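Glucosamine kinase (Streptacidiphilus jiangxiensis, PDB 6HWJ) catalyses the ATP- and magnesium-dependent phosphorylation of D-glucosamine to D-glucosamine 6-phosphate, and to a lesser extent acts on glucose. Local coordinates at residues Glu128-Gly142 with Glu174-Tyr187. Residues are numbered along the deposited sequence; the frame is centred on the assembly and turned at random.
Sequences ECAVVKWAVRLPAEG and EGAQPVLLASVVAY
Just past the end of strand 179-186, Y187 packs against V131 of strand 130-134, an example of an aromatic side chain adding apolar contact to the last backbone bond of a strand pair. With chi1 at 179°, CG of Y187 stands opposite the backbone N, and the ring runs out alongside the E128 side chain; V131 CG2 meets it obliquely, 3.7 Å from Y187 CD1. E128 O sits in the ring plane, at its edge, 3.6 Å from Y187 CD2. The adjoining backbone is held by Y187 N to C129 O at 3.0 Å, a straight bond whose donor nevertheless stands above the carbonyl plane.

From there V131 pairs with V185 and K133 with S183 through reciprocal hydrogen bonds. A water links V131 O to S183 OG. At the far end L181 CD2 packs against L138 CD2 (3.7 Å), the two leucine side chains crossing at about a right angle. Farther on, E174 OE2 takes the G142 N-H from above its carboxylate plane at 3.1 Å and also forms a salt bridge with R57.

K133, A186 and Y187 probably help bind ATP. The two strands are central in a six-stranded antiparallel sheet, between strands 123-126 and 166-172; helix 79-88 covers the face bearing V132, A182 and V184, while L138 and L181 reach T59 of strand 57-65.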
loop_
_atom_site.group_PDB
_atom_site.type_symbol
_atom_site.label_atom_id
_atom_site.label_comp_id
_atom_site.label_asym_id
_atom_site.label_seq_id
_atom_site.Cartn_x
_atom_site.Cartn_y
_atom_site.Cartn_z
ATOM N N GLU A 128 0.732 13.640 19.726
ATOM C CA GLU A 128 1.836 14.004 18.836
ATOM C C GLU A 128 2.846 12.872 18.677
ATOM O O GLU A 128 4.013 13.107 18.367
ATOM C CB GLU A 128 2.533 15.282 19.324
ATOM C CG GLU A 128 1.590 16.495 19.311
ATOM C CD GLU A 128 1.002 16.760 17.936
ATOM O OE1 GLU A 128 1.723 16.585 16.932
ATOM O OE2 GLU A 128 -0.185 17.147 17.856
ATOM N N CYS A 129 2.395 11.622 18.873
ATOM C CA CYS A 129 3.294 10.488 18.709
ATOM C C CYS A 129 2.626 9.253 18.137
ATOM O O CYS A 129 3.323 8.271 17.910
ATOM C CB CYS A 129 3.956 10.149 20.062
ATOM S SG CYS A 129 2.805 9.691 21.367
ATOM N N ALA A 130 1.331 9.259 17.869
ATOM C CA ALA A 130 0.662 8.136 17.230
ATOM C C ALA A 130 -0.336 8.671 16.215
ATOM O O ALA A 130 -0.777 9.820 16.294
ATOM C CB ALA A 130 -0.055 7.237 18.246
ATOM N N VAL A 131 -0.689 7.815 15.256
ATOM C CA VAL A 131 -1.631 8.161 14.194
ATOM C C VAL A 131 -2.737 7.114 14.193
ATOM O O VAL A 131 -2.467 5.915 14.024
ATOM C CB VAL A 131 -0.968 8.211 12.814
ATOM C CG1 VAL A 131 -1.983 8.656 11.767
ATOM C CG2 VAL A 131 0.242 9.125 12.846
ATOM N N VAL A 132 -3.964 7.560 14.383
ATOM C CA VAL A 132 -5.147 6.729 14.287
ATOM C C VAL A 132 -5.736 6.955 12.900
ATOM O O VAL A 132 -6.027 8.097 12.515
ATOM C CB VAL A 132 -6.179 7.076 15.364
ATOM C CG1 VAL A 132 -7.476 6.267 15.130
ATOM C CG2 VAL A 132 -5.619 6.846 16.750
ATOM N N LYS A 133 -5.918 5.878 12.162
ATOM C CA LYS A 133 -6.480 5.923 10.813
ATOM C C LYS A 133 -7.778 5.137 10.855
ATOM O O LYS A 133 -7.743 3.914 11.051
ATOM C CB LYS A 133 -5.513 5.331 9.797
ATOM C CG LYS A 133 -6.034 5.355 8.364
ATOM C CD LYS A 133 -4.972 4.824 7.403
ATOM C CE LYS A 133 -5.435 4.913 5.952
ATOM N NZ LYS A 133 -4.465 4.267 5.018
ATOM N N TRP A 134 -8.902 5.839 10.690
ATOM C CA TRP A 134 -10.201 5.207 10.600
ATOM C C TRP A 134 -10.452 4.720 9.178
ATOM O O TRP A 134 -10.312 5.486 8.220
ATOM C CB TRP A 134 -11.323 6.185 10.963
ATOM C CG TRP A 134 -11.235 6.784 12.324
ATOM C CD1 TRP A 134 -10.854 8.063 12.629
ATOM C CD2 TRP A 134 -11.528 6.141 13.558
ATOM N NE1 TRP A 134 -10.904 8.249 13.990
ATOM C CE2 TRP A 134 -11.311 7.086 14.583
ATOM C CE3 TRP A 134 -11.963 4.862 13.901
ATOM C CZ2 TRP A 134 -11.503 6.786 15.923
ATOM C CZ3 TRP A 134 -12.159 4.561 15.231
ATOM C CH2 TRP A 134 -11.929 5.525 16.236
ATOM N N ALA A 135 -10.836 3.464 9.040
ATOM C CA ALA A 135 -11.483 3.037 7.813
ATOM C C ALA A 135 -12.763 3.854 7.697
ATOM O O ALA A 135 -13.304 4.349 8.700
ATOM C CB ALA A 135 -11.772 1.542 7.836
ATOM N N VAL A 136 -13.204 4.069 6.479
ATOM C CA VAL A 136 -14.453 4.800 6.262
ATOM C C VAL A 136 -15.444 3.842 5.606
ATOM O O VAL A 136 -16.306 3.255 6.276
ATOM C CB VAL A 136 -14.215 6.058 5.417
ATOM C CG1 VAL A 136 -15.533 6.776 5.135
ATOM C CG2 VAL A 136 -13.249 6.985 6.125
ATOM N N ARG A 137 -15.310 3.647 4.302
ATOM C CA ARG A 137 -16.163 2.698 3.592
ATOM C C ARG A 137 -15.630 1.289 3.816
ATOM O O ARG A 137 -14.432 1.043 3.699
ATOM C CB ARG A 137 -16.206 3.041 2.101
ATOM C CG ARG A 137 -17.103 2.150 1.272
ATOM C CD ARG A 137 -18.564 2.288 1.659
ATOM N NE ARG A 137 -19.424 1.485 0.790
ATOM C CZ ARG A 137 -19.928 1.906 -0.369
ATOM N NH1 ARG A 137 -19.663 3.130 -0.813
ATOM N NH2 ARG A 137 -20.700 1.100 -1.084
ATOM N N LEU A 138 -16.518 0.375 4.163
ATOM C CA LEU A 138 -16.168 -1.024 4.369
ATOM C C LEU A 138 -16.699 -1.876 3.220
ATOM O O LEU A 138 -17.656 -1.497 2.539
ATOM C CB LEU A 138 -16.769 -1.541 5.680
ATOM C CG LEU A 138 -16.262 -0.864 6.963
ATOM C CD1 LEU A 138 -17.106 -1.287 8.153
ATOM C CD2 LEU A 138 -14.774 -1.180 7.190
ATOM N N PRO A 139 -16.131 -3.055 3.003
ATOM C CA PRO A 139 -16.756 -4.009 2.076
ATOM C C PRO A 139 -18.062 -4.549 2.637
ATOM O O PRO A 139 -18.364 -4.420 3.830
ATOM C CB PRO A 139 -15.705 -5.117 1.932
ATOM C CG PRO A 139 -14.874 -5.023 3.174
ATOM C CD PRO A 139 -14.864 -3.559 3.570
ATOM N N ALA A 140 -18.858 -5.147 1.745
ATOM C CA ALA A 140 -20.044 -5.870 2.181
ATOM C C ALA A 140 -19.651 -6.989 3.145
ATOM O O ALA A 140 -18.512 -7.449 3.172
ATOM C CB ALA A 140 -20.789 -6.455 0.979
ATOM N N GLU A 141 -20.616 -7.427 3.945
ATOM C CA GLU A 141 -20.329 -8.422 4.974
ATOM C C GLU A 141 -19.834 -9.713 4.336
ATOM O O GLU A 141 -20.420 -10.210 3.373
ATOM C CB GLU A 141 -21.575 -8.687 5.818
ATOM C CG GLU A 141 -21.319 -9.542 7.049
ATOM C CD GLU A 141 -22.532 -9.629 7.961
ATOM O OE1 GLU A 141 -23.641 -9.241 7.524
ATOM O OE2 GLU A 141 -22.371 -10.078 9.117
ATOM N N GLY A 142 -18.740 -10.245 4.873
ATOM C CA GLY A 142 -18.137 -11.448 4.356
ATOM C C GLY A 142 -17.286 -11.277 3.119
ATOM O O GLY A 142 -16.672 -12.253 2.680
ATOM N N GLU A 174 -15.196 -11.205 10.940
ATOM C CA GLU A 174 -16.112 -11.733 9.935
ATOM C C GLU A 174 -15.322 -12.012 8.664
ATOM O O GLU A 174 -14.219 -11.496 8.470
ATOM C CB GLU A 174 -17.261 -10.762 9.648
ATOM C CG GLU A 174 -16.792 -9.441 9.037
ATOM C CD GLU A 174 -17.926 -8.648 8.419
ATOM O OE1 GLU A 174 -18.904 -8.334 9.147
ATOM O OE2 GLU A 174 -17.851 -8.373 7.199
ATOM N N GLY A 175 -15.910 -12.832 7.796
ATOM C CA GLY A 175 -15.304 -13.113 6.512
ATOM C C GLY A 175 -14.045 -13.956 6.635
ATOM O O GLY A 175 -13.706 -14.487 7.688
ATOM N N ALA A 176 -13.352 -14.077 5.503
ATOM C CA ALA A 176 -12.085 -14.797 5.485
ATOM C C ALA A 176 -11.048 -14.073 6.334
ATOM O O ALA A 176 -10.319 -14.698 7.113
ATOM C CB ALA A 176 -11.583 -14.946 4.049
ATOM N N GLN A 177 -10.964 -12.755 6.182
ATOM C CA GLN A 177 -10.037 -11.913 6.920
ATOM C C GLN A 177 -10.805 -10.930 7.801
ATOM O O GLN A 177 -11.806 -10.358 7.362
ATOM C CB GLN A 177 -9.133 -11.124 5.963
ATOM C CG GLN A 177 -7.871 -11.851 5.541
ATOM C CD GLN A 177 -8.162 -13.127 4.777
ATOM O OE1 GLN A 177 -8.430 -14.173 5.371
ATOM N NE2 GLN A 177 -8.105 -13.049 3.450
ATOM N N PRO A 178 -10.385 -10.731 9.043
ATOM C CA PRO A 178 -10.976 -9.648 9.838
ATOM C C PRO A 178 -10.951 -8.340 9.059
ATOM O O PRO A 178 -9.989 -8.032 8.359
ATOM C CB PRO A 178 -10.086 -9.596 11.081
ATOM C CG PRO A 178 -9.595 -11.006 11.229
ATOM C CD PRO A 178 -9.410 -11.519 9.823
ATOM N N VAL A 179 -12.045 -7.608 9.150
ATOM C CA VAL A 179 -12.237 -6.368 8.411
ATOM C C VAL A 179 -11.617 -5.229 9.212
ATOM O O VAL A 179 -11.959 -5.031 10.378
ATOM C CB VAL A 179 -13.740 -6.109 8.169
ATOM C CG1 VAL A 179 -13.970 -4.713 7.596
ATOM C CG2 VAL A 179 -14.316 -7.180 7.251
ATOM N N LEU A 180 -10.734 -4.471 8.577
ATOM C CA LEU A 180 -10.055 -3.372 9.246
ATOM C C LEU A 180 -11.012 -2.218 9.485
ATOM O O LEU A 180 -11.666 -1.734 8.555
ATOM C CB LEU A 180 -8.879 -2.891 8.407
ATOM C CG LEU A 180 -8.186 -1.594 8.838
ATOM C CD1 LEU A 180 -7.498 -1.742 10.188
ATOM C CD2 LEU A 180 -7.168 -1.157 7.801
ATOM N N LEU A 181 -11.066 -1.762 10.736
ATOM C CA LEU A 181 -11.852 -0.595 11.107
ATOM C C LEU A 181 -10.977 0.580 11.508
ATOM O O LEU A 181 -11.348 1.725 11.219
ATOM C CB LEU A 181 -12.787 -0.933 12.264
ATOM C CG LEU A 181 -13.717 -2.133 12.084
ATOM C CD1 LEU A 181 -14.608 -2.296 13.330
ATOM C CD2 LEU A 181 -14.553 -1.999 10.834
ATOM N N ALA A 182 -9.830 0.308 12.139
ATOM C CA ALA A 182 -8.910 1.356 12.577
ATOM C C ALA A 182 -7.539 0.755 12.841
ATOM O O ALA A 182 -7.427 -0.359 13.349
ATOM C CB ALA A 182 -9.395 2.066 13.844
ATOM N N SER A 183 -6.500 1.515 12.514
ATOM C CA SER A 183 -5.131 1.176 12.848
ATOM C C SER A 183 -4.522 2.327 13.637
ATOM O O SER A 183 -4.888 3.496 13.450
ATOM C CB SER A 183 -4.301 0.902 11.592
ATOM O OG SER A 183 -4.316 2.026 10.735
ATOM N N VAL A 184 -3.602 1.979 14.536
ATOM C CA VAL A 184 -2.838 2.939 15.323
ATOM C C VAL A 184 -1.372 2.561 15.186
ATOM O O VAL A 184 -0.979 1.443 15.527
ATOM C CB VAL A 184 -3.265 2.941 16.790
ATOM C CG1 VAL A 184 -2.627 4.089 17.543
ATOM C CG2 VAL A 184 -4.789 3.019 16.899
ATOM N N VAL A 185 -0.569 3.480 14.649
ATOM C CA VAL A 185 0.853 3.259 14.449
ATOM C C VAL A 185 1.604 4.513 14.891
ATOM O O VAL A 185 1.032 5.593 15.046
ATOM C CB VAL A 185 1.208 2.917 12.980
ATOM C CG1 VAL A 185 0.397 1.735 12.481
ATOM C CG2 VAL A 185 0.969 4.157 12.112
ATOM N N ALA A 186 2.918 4.361 15.039
ATOM C CA ALA A 186 3.754 5.464 15.465
ATOM C C ALA A 186 3.714 6.579 14.435
ATOM O O ALA A 186 3.598 6.333 13.227
ATOM C CB ALA A 186 5.194 4.996 15.669
ATOM N N TYR A 187 3.749 7.809 14.929
ATOM C CA TYR A 187 3.835 9.010 14.106
ATOM C C TYR A 187 5.308 9.328 13.858
ATOM O O TYR A 187 6.098 9.348 14.797
ATOM C CB TYR A 187 3.151 10.173 14.842
ATOM C CG TYR A 187 3.172 11.520 14.146
ATOM C CD1 TYR A 187 2.902 11.627 12.792
ATOM C CD2 TYR A 187 3.420 12.685 14.862
ATOM C CE1 TYR A 187 2.894 12.862 12.166
ATOM C CE2 TYR A 187 3.411 13.921 14.247
ATOM C CZ TYR A 187 3.146 14.003 12.900
ATOM O OH TYR A 187 3.140 15.225 12.271
HETATM O O HOH W 1 -2.608 4.340 11.616
HETATM O O HOH W 2 -14.196 -13.043 2.365
#